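Local coordinates for protein halogenase (Chondromyces crocatus, PDB 3E1T) that probably chlorinates an intermediate of chondrochloren biosynthesis as a flavin-dependent halogenase that carries bound FAD, at residues C289-W294 / F347-R352; H248-L252 / E279-R283. All blocks are in the same frame, centred on the assembly; numbering follows the deposited sequence.

Contact 1 of 2, residues C289-W294 / F347-R352; sequences CNTSFW and FERRYR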
loop_
_atom_site.group_PDB
_atom_site.type_symbol
_atom_site.label_atom_id
_atom_site.label_comp_id
_atom_site.label_asym_id
_atom_site.label_seq_id
_atom_site.Cartn_x
_atom_site.Cartn_y
_atom_site.Cartn_z
ATOM N N CYS A 289 6.964 9.409 1.934
ATOM C CA CYS A 289 5.951 10.255 1.333
ATOM C C CYS A 289 6.694 11.293 0.502
ATOM O O CYS A 289 7.809 11.685 0.835
ATOM C CB CYS A 289 5.085 10.924 2.402
ATOM S SG CYS A 289 3.611 11.810 1.792
ATOM N N ASN A 290 6.077 11.724 -0.593
ATOM C CA ASN A 290 6.648 12.774 -1.422
ATOM C C ASN A 290 6.210 14.165 -0.982
ATOM O O ASN A 290 5.107 14.336 -0.460
ATOM C CB ASN A 290 6.313 12.514 -2.892
ATOM C CG ASN A 290 7.360 11.649 -3.577
ATOM O OD1 ASN A 290 8.257 12.167 -4.233
ATOM N ND2 ASN A 290 7.269 10.319 -3.401
ATOM N N THR A 291 7.077 15.162 -1.182
ATOM C CA THR A 291 6.752 16.560 -0.837
ATOM C C THR A 291 5.632 17.141 -1.689
ATOM O O THR A 291 5.016 18.150 -1.319
ATOM C CB THR A 291 7.986 17.502 -0.918
ATOM O OG1 THR A 291 8.635 17.331 -2.180
ATOM C CG2 THR A 291 8.983 17.175 0.199
ATOM N N SER A 292 5.363 16.499 -2.822
ATOM C CA SER A 292 4.282 16.910 -3.717
ATOM C C SER A 292 3.807 15.711 -4.513
ATOM O O SER A 292 4.615 14.841 -4.850
ATOM C CB SER A 292 4.766 18.002 -4.683
ATOM O OG SER A 292 3.674 18.515 -5.451
ATOM N N PHE A 293 2.507 15.665 -4.793
ATOM C CA PHE A 293 1.912 14.583 -5.604
ATOM C C PHE A 293 1.552 15.018 -7.031
ATOM O O PHE A 293 1.151 14.186 -7.848
ATOM C CB PHE A 293 0.661 13.985 -4.937
ATOM C CG PHE A 293 0.912 13.340 -3.588
ATOM C CD1 PHE A 293 2.169 12.844 -3.241
ATOM C CD2 PHE A 293 -0.133 13.190 -2.682
ATOM C CE1 PHE A 293 2.386 12.236 -1.991
ATOM C CE2 PHE A 293 0.083 12.596 -1.433
ATOM C CZ PHE A 293 1.344 12.112 -1.100
ATOM N N TRP A 294 1.694 16.311 -7.328
ATOM C CA TRP A 294 1.498 16.811 -8.699
ATOM C C TRP A 294 2.298 18.100 -8.954
ATOM O O TRP A 294 2.714 18.786 -8.013
ATOM C CB TRP A 294 0.014 17.050 -8.976
ATOM C CG TRP A 294 -0.522 18.257 -8.295
ATOM C CD1 TRP A 294 -0.813 18.388 -6.968
ATOM C CD2 TRP A 294 -0.836 19.519 -8.903
ATOM N NE1 TRP A 294 -1.290 19.652 -6.713
ATOM C CE2 TRP A 294 -1.317 20.365 -7.883
ATOM C CE3 TRP A 294 -0.773 20.009 -10.214
ATOM C CZ2 TRP A 294 -1.722 21.685 -8.130
ATOM C CZ3 TRP A 294 -1.183 21.320 -10.459
ATOM C CH2 TRP A 294 -1.642 22.140 -9.421
ATOM N N PHE A 347 -7.218 16.274 -5.263
ATOM C CA PHE A 347 -6.572 14.989 -5.313
ATOM C C PHE A 347 -5.529 14.809 -4.180
ATOM O O PHE A 347 -5.618 13.857 -3.415
ATOM C CB PHE A 347 -5.913 14.829 -6.689
ATOM C CG PHE A 347 -4.688 13.957 -6.689
ATOM C CD1 PHE A 347 -4.741 12.649 -6.225
ATOM C CD2 PHE A 347 -3.486 14.442 -7.171
ATOM C CE1 PHE A 347 -3.621 11.840 -6.247
ATOM C CE2 PHE A 347 -2.362 13.650 -7.190
ATOM C CZ PHE A 347 -2.431 12.328 -6.726
ATOM N N GLU A 348 -4.555 15.717 -4.095
ATOM C CA GLU A 348 -3.517 15.652 -3.064
ATOM C C GLU A 348 -4.091 15.732 -1.639
ATOM O O GLU A 348 -3.677 14.977 -0.749
ATOM C CB GLU A 348 -2.437 16.717 -3.292
ATOM C CG GLU A 348 -1.208 16.522 -2.382
ATOM C CD GLU A 348 0.060 17.163 -2.884
ATOM O OE1 GLU A 348 0.878 17.584 -2.030
ATOM O OE2 GLU A 348 0.281 17.201 -4.117
ATOM N N ARG A 349 -5.067 16.615 -1.441
ATOM C CA ARG A 349 -5.695 16.792 -0.141
ATOM C C ARG A 349 -6.346 15.489 0.335
ATOM O O ARG A 349 -6.067 15.028 1.426
ATOM C CB ARG A 349 -6.731 17.919 -0.211
ATOM C CG ARG A 349 -7.294 18.325 1.136
ATOM C CD ARG A 349 -8.475 19.305 0.972
ATOM N NE ARG A 349 -9.641 18.671 0.350
ATOM C CZ ARG A 349 -10.600 18.026 1.022
ATOM N NH1 ARG A 349 -10.537 17.910 2.350
ATOM N NH2 ARG A 349 -11.621 17.492 0.366
ATOM N N ARG A 350 -7.189 14.899 -0.508
ATOM C CA ARG A 350 -7.859 13.630 -0.235
ATOM C C ARG A 350 -6.887 12.462 -0.023
ATOM O O ARG A 350 -7.080 11.638 0.872
ATOM C CB ARG A 350 -8.781 13.289 -1.398
ATOM C CG ARG A 350 -10.262 13.339 -1.129
ATOM C CD ARG A 350 -10.811 14.726 -1.222
ATOM N NE ARG A 350 -12.143 14.710 -1.820
ATOM C CZ ARG A 350 -13.280 14.501 -1.164
ATOM N NH1 ARG A 350 -13.293 14.283 0.152
ATOM N NH2 ARG A 350 -14.416 14.517 -1.837
ATOM N N TYR A 351 -5.865 12.389 -0.874
ATOM C CA TYR A 351 -4.861 11.326 -0.824
ATOM C C TYR A 351 -4.051 11.393 0.486
ATOM O O TYR A 351 -3.846 10.370 1.148
ATOM C CB TYR A 351 -3.949 11.440 -2.053
ATOM C CG TYR A 351 -3.003 10.261 -2.364
ATOM C CD1 TYR A 351 -3.052 9.052 -1.663
ATOM C CD2 TYR A 351 -2.088 10.367 -3.406
ATOM C CE1 TYR A 351 -2.187 7.989 -1.983
ATOM C CE2 TYR A 351 -1.209 9.320 -3.727
ATOM C CZ TYR A 351 -1.274 8.133 -3.023
ATOM O OH TYR A 351 -0.417 7.107 -3.366
ATOM N N ARG A 352 -3.585 12.586 0.836
ATOM C CA ARG A 352 -2.834 12.809 2.071
ATOM C C ARG A 352 -3.705 12.496 3.302
ATOM O O ARG A 352 -3.200 12.024 4.320
ATOM C CB ARG A 352 -2.327 14.255 2.149
ATOM C CG ARG A 352 -1.147 14.550 1.240
ATOM C CD ARG A 352 -0.515 15.940 1.457
ATOM N NE ARG A 352 0.598 16.098 0.523
ATOM C CZ ARG A 352 1.811 15.571 0.686
ATOM N NH1 ARG A 352 2.114 14.894 1.791
ATOM N NH2 ARG A 352 2.740 15.738 -0.251
HETATM O O HOH W 1 2.388 19.475 -1.793
#
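Phe293 pushes its ring into the side of helix 340-368 and is sandwiched there between Arg352 and Tyr351. The guanidinium of Arg352 lies flat on one face, its plane only 5° from that of the ring and its CZ 4.2 Å from the centroid of the Phe293 ring, a stacked cation-pi pair. On the opposite face Tyr351 leans in obliquely, with Tyr351 CD2 3.5 Å from Phe293 CD2. With CG anti to its carbonyl carbon (chi1 -62°), Phe293 carries its ring into this slot, while its CB meets the ring of Phe347. Cys306 and Ala305 also touch the Phe293 side chain, so this half is densely packed and mostly carbon, apart from the guanidinium.

Beside it runs a polar seam. Arg352, extended from CG to NE, donates through NH2 to the carbonyl O of Asn290 at 2.8 Å, the bond lying close to the guanidinium plane. Its NE and NH2 both grip Glu348 OE1, one helical turn back, in a side-on salt bridge with NE at 3.0 Å from that OE1. The other oxygen, Glu348 OE2, accepts the backbone N-H of Phe293, N to OE2 2.8 Å, from above the carboxylate plane. Replacing Arg352 by an alanine takes away the stacked guanidinium, which would probably cost the Asn290 carbonyl this donor and leave Glu348 OE1 without its charged mate, with Phe293 N still holding OE2.

Toward solvent the contact thins out: Thr291 and Ser292 are partly exposed and point CB away from the helix, and partly exposed Trp294 brings only the edge of its indole to Glu348, its CD1 lying 3.3 Å from OE2. An intrahelical i, i+4 Glu-Arg salt bridge thus docks a long helix onto the loop leaving strand 288-290, within the FAD-binding fold of this flavin-dependent halogenase.

Contact 2 of 2, residues H248-L252 / E279-R283; sequences HEAAL and EIRIR. With FAD (flavin-adenine dinucleotide), chain C.
His248 and Ile280 meet obliquely, the imidazole pointing one edge at the backbone of residues 279-283 while the isoleucine side chain runs back against the start of helix 248-257. His248 ND1 donates to the carbonyl O of Ile280 at 3.2 Å. That oxygen lies almost exactly in the imidazole plane, but the donor stands well above the carbonyl plane, 43° out of it, so the bond is directed better from the histidine than from the peptide.

Ile280 supplies the apolar half. Its CG1 packs 3.8 Å from His248 CB, and its CD1 reaches on to the first turn of the helix, 3.3 Å from His248 O. There it also meets Leu252, which slides past it in the opposite direction: Leu252 CD2 lies 3.8 Å from Ile280 CD1. Leu252, whose chi1 of -177° sets CG opposite the backbone N, puts its CD2 branch, not CD1, alongside the isoleucine from one turn further along the helix. Ile282 crosses the histidine at about a right angle and makes a lighter contact, its CB 4.1 Å from His248 CE1.

Arg283 faces a different neighbour. Bent at chi2 and chi3, its chain brings one guanidinium face over the C8 methyl of the flavin, with Arg283 NH1 3.5 Å from FAD C8M, and Ile46 and Asn170 touch it as well.

Leu192 of strand 189-197 packs against both Leu252 and Ile280. Strand 281-284 pairs antiparallel with that same strand through backbone bonds of Arg281 to Tyr193 and Arg283 to Ala191, so helix 248-257 rests near the surface on a mixed sheet whose strand 281-284 carries Arg283 to the flavin.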
loop_
_atom_site.group_PDB
_atom_site.type_symbol
_atom_site.label_atom_id
_atom_site.label_comp_id
_atom_site.label_asym_id
_atom_site.label_seq_id
_atom_site.Cartn_x
_atom_site.Cartn_y
_atom_site.Cartn_z
ATOM N N HIS A 248 19.832 -15.472 2.995
ATOM C CA HIS A 248 18.420 -15.094 2.931
ATOM C C HIS A 248 17.532 -16.180 3.511
ATOM O O HIS A 248 16.746 -15.915 4.427
ATOM C CB HIS A 248 18.000 -14.818 1.485
ATOM C CG HIS A 248 18.040 -13.372 1.097
ATOM N ND1 HIS A 248 17.171 -12.829 0.172
ATOM C CD2 HIS A 248 18.839 -12.355 1.503
ATOM C CE1 HIS A 248 17.438 -11.544 0.022
ATOM N NE2 HIS A 248 18.441 -11.231 0.822
ATOM N N GLU A 249 17.666 -17.399 2.983
ATOM C CA GLU A 249 16.821 -18.520 3.394
ATOM C C GLU A 249 17.012 -18.847 4.869
ATOM O O GLU A 249 16.036 -19.059 5.589
ATOM C CB GLU A 249 17.065 -19.769 2.528
ATOM C CG GLU A 249 16.184 -20.968 2.924
ATOM C CD GLU A 249 16.356 -22.207 2.043
ATOM O OE1 GLU A 249 17.238 -22.222 1.156
ATOM O OE2 GLU A 249 15.594 -23.179 2.244
ATOM N N ALA A 250 18.272 -18.869 5.307
ATOM C CA ALA A 250 18.624 -19.230 6.681
ATOM C C ALA A 250 18.105 -18.205 7.692
ATOM O O ALA A 250 17.722 -18.566 8.803
ATOM C CB ALA A 250 20.129 -19.409 6.818
ATOM N N ALA A 251 18.097 -16.932 7.294
ATOM C CA ALA A 251 17.564 -15.848 8.117
ATOM C C ALA A 251 16.066 -15.991 8.351
ATOM O O ALA A 251 15.599 -15.857 9.477
ATOM C CB ALA A 251 17.869 -14.498 7.480
ATOM N N LEU A 252 15.316 -16.263 7.285
ATOM C CA LEU A 252 13.867 -16.382 7.401
ATOM C C LEU A 252 13.487 -17.644 8.174
ATOM O O LEU A 252 12.625 -17.595 9.047
ATOM C CB LEU A 252 13.191 -16.347 6.029
ATOM C CG LEU A 252 11.661 -16.387 5.938
ATOM C CD1 LEU A 252 10.999 -15.174 6.610
ATOM C CD2 LEU A 252 11.239 -16.496 4.474
ATOM N N GLU A 279 11.579 -18.042 -4.833
ATOM C CA GLU A 279 12.606 -17.116 -4.403
ATOM C C GLU A 279 12.194 -16.483 -3.072
ATOM O O GLU A 279 11.005 -16.408 -2.750
ATOM C CB GLU A 279 12.818 -16.054 -5.488
ATOM C CG GLU A 279 14.288 -15.842 -5.886
ATOM C CD GLU A 279 14.879 -17.013 -6.680
ATOM O OE1 GLU A 279 14.381 -17.302 -7.797
ATOM O OE2 GLU A 279 15.850 -17.640 -6.190
ATOM N N ILE A 280 13.169 -16.054 -2.280
ATOM C CA ILE A 280 12.836 -15.215 -1.135
ATOM C C ILE A 280 13.396 -13.804 -1.337
ATOM O O ILE A 280 14.600 -13.623 -1.558
ATOM C CB ILE A 280 13.180 -15.850 0.257
ATOM C CG1 ILE A 280 14.288 -15.094 0.984
ATOM C CG2 ILE A 280 13.394 -17.376 0.178
ATOM C CD1 ILE A 280 14.228 -15.294 2.468
ATOM N N ARG A 281 12.502 -12.819 -1.307
ATOM C CA ARG A 281 12.861 -11.445 -1.658
ATOM C C ARG A 281 13.045 -10.570 -0.421
ATOM O O ARG A 281 12.581 -10.919 0.665
ATOM C CB ARG A 281 11.787 -10.797 -2.537
ATOM C CG ARG A 281 10.976 -11.717 -3.463
ATOM C CD ARG A 281 11.752 -12.209 -4.659
ATOM N NE ARG A 281 10.945 -12.222 -5.885
ATOM C CZ ARG A 281 10.060 -13.159 -6.220
ATOM N NH1 ARG A 281 9.809 -14.188 -5.415
ATOM N NH2 ARG A 281 9.413 -13.059 -7.371
ATOM N N ILE A 282 13.704 -9.428 -0.601
ATOM C CA ILE A 282 13.776 -8.405 0.433
ATOM C C ILE A 282 13.198 -7.073 -0.078
ATOM O O ILE A 282 13.378 -6.713 -1.252
ATOM C CB ILE A 282 15.224 -8.223 0.993
ATOM C CG1 ILE A 282 15.191 -7.414 2.295
ATOM C CG2 ILE A 282 16.150 -7.563 -0.041
ATOM C CD1 ILE A 282 16.479 -7.390 3.071
ATOM N N ARG A 283 12.478 -6.372 0.800
ATOM C CA ARG A 283 12.065 -5.000 0.559
ATOM C C ARG A 283 12.487 -4.129 1.743
ATOM O O ARG A 283 12.254 -4.467 2.896
ATOM C CB ARG A 283 10.558 -4.894 0.324
ATOM C CG ARG A 283 10.096 -5.319 -1.069
ATOM C CD ARG A 283 10.480 -4.291 -2.171
ATOM N NE ARG A 283 9.939 -2.955 -1.909
ATOM C CZ ARG A 283 8.676 -2.595 -2.116
ATOM N NH1 ARG A 283 7.799 -3.458 -2.613
ATOM N NH2 ARG A 283 8.291 -1.359 -1.835
HETATM P PA FAD C . 3.246 -1.507 -8.480
HETATM O O1A FAD C . 2.320 -2.621 -8.068
HETATM O O2A FAD C . 4.638 -1.618 -7.961
HETATM O O5B FAD C . 3.298 -1.503 -10.094
HETATM C C5B FAD C . 4.041 -0.528 -10.809
HETATM C C4B FAD C . 4.308 -1.034 -12.230
HETATM O O4B FAD C . 5.146 -0.140 -12.935
HETATM C C3B FAD C . 5.028 -2.377 -12.210
HETATM O O3B FAD C . 4.268 -3.286 -12.975
HETATM C C2B FAD C . 6.365 -2.122 -12.874
HETATM O O2B FAD C . 6.700 -3.189 -13.716
HETATM C C1B FAD C . 6.103 -0.858 -13.672
HETATM N N9A FAD C . 7.274 0.011 -13.889
HETATM C C8A FAD C . 8.311 0.299 -13.038
HETATM N N7A FAD C . 9.137 1.167 -13.667
HETATM C C5A FAD C . 8.638 1.447 -14.895
HETATM C C6A FAD C . 9.074 2.256 -15.957
HETATM N N6A FAD C . 10.270 2.858 -15.933
HETATM N N1A FAD C . 8.311 2.321 -17.099
HETATM C C2A FAD C . 7.160 1.589 -17.228
HETATM N N3A FAD C . 6.750 0.789 -16.184
HETATM C C4A FAD C . 7.468 0.724 -15.040
HETATM N N1 FAD C . -0.449 -3.960 -0.222
HETATM C C2 FAD C . -1.670 -4.540 -0.015
HETATM O O2 FAD C . -2.659 -3.986 -0.489
HETATM N N3 FAD C . -1.756 -5.706 0.725
HETATM C C4 FAD C . -0.614 -6.303 1.248
HETATM O O4 FAD C . -0.684 -7.354 1.889
HETATM C C4X FAD C . 0.624 -5.705 1.048
HETATM N N5 FAD C . 1.782 -6.267 1.551
HETATM C C5X FAD C . 3.000 -5.655 1.328
HETATM C C6 FAD C . 4.178 -6.209 1.841
HETATM C C7 FAD C . 5.410 -5.578 1.610
HETATM C C7M FAD C . 6.626 -6.061 2.349
HETATM C C8 FAD C . 5.467 -4.390 0.871
HETATM C C8M FAD C . 6.736 -3.573 0.772
HETATM C C9 FAD C . 4.293 -3.852 0.355
HETATM C C9A FAD C . 3.059 -4.472 0.580
HETATM N N10 FAD C . 1.910 -3.917 0.050
HETATM C C10 FAD C . 0.694 -4.523 0.290
HETATM C "C1'" FAD C . 1.980 -2.700 -0.855
HETATM C "C2'" FAD C . 1.806 -3.014 -2.346
HETATM O "O2'" FAD C . 2.907 -3.799 -2.756
HETATM C "C3'" FAD C . 1.775 -1.724 -3.180
HETATM O "O3'" FAD C . 1.137 -0.683 -2.473
HETATM C "C4'" FAD C . 1.032 -1.834 -4.512
HETATM O "O4'" FAD C . 1.663 -2.799 -5.323
HETATM C "C5'" FAD C . 1.061 -0.479 -5.220
HETATM O "O5'" FAD C . 0.681 -0.639 -6.559
HETATM P P FAD C . 1.210 0.359 -7.701
HETATM O O1P FAD C . 0.269 0.284 -8.884
HETATM O O2P FAD C . 1.276 1.762 -7.185
HETATM O O3P FAD C . 2.702 -0.092 -8.000
#

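How the contacts relate
Contact 2 closes before contact 1 opens: residues 281-283 belong to strand 281-284, and the next strand, 288-290, holds 289 and 290. The two strands belong to different sheets, a large mixed one and a small antiparallel one of three strands. The contacts lie on opposite sides of the chain's centre, their own centres 33 Å apart and their nearest atoms about 11 Å apart without touching. Of the two, only contact 2 holds a residue of the FAD pocket; contact 1 stays about 7 Å from FAD at the side chain of Tyr351. The two successive strands thus pack against different helices, 248-257 and 340-368, in different parts of the fold.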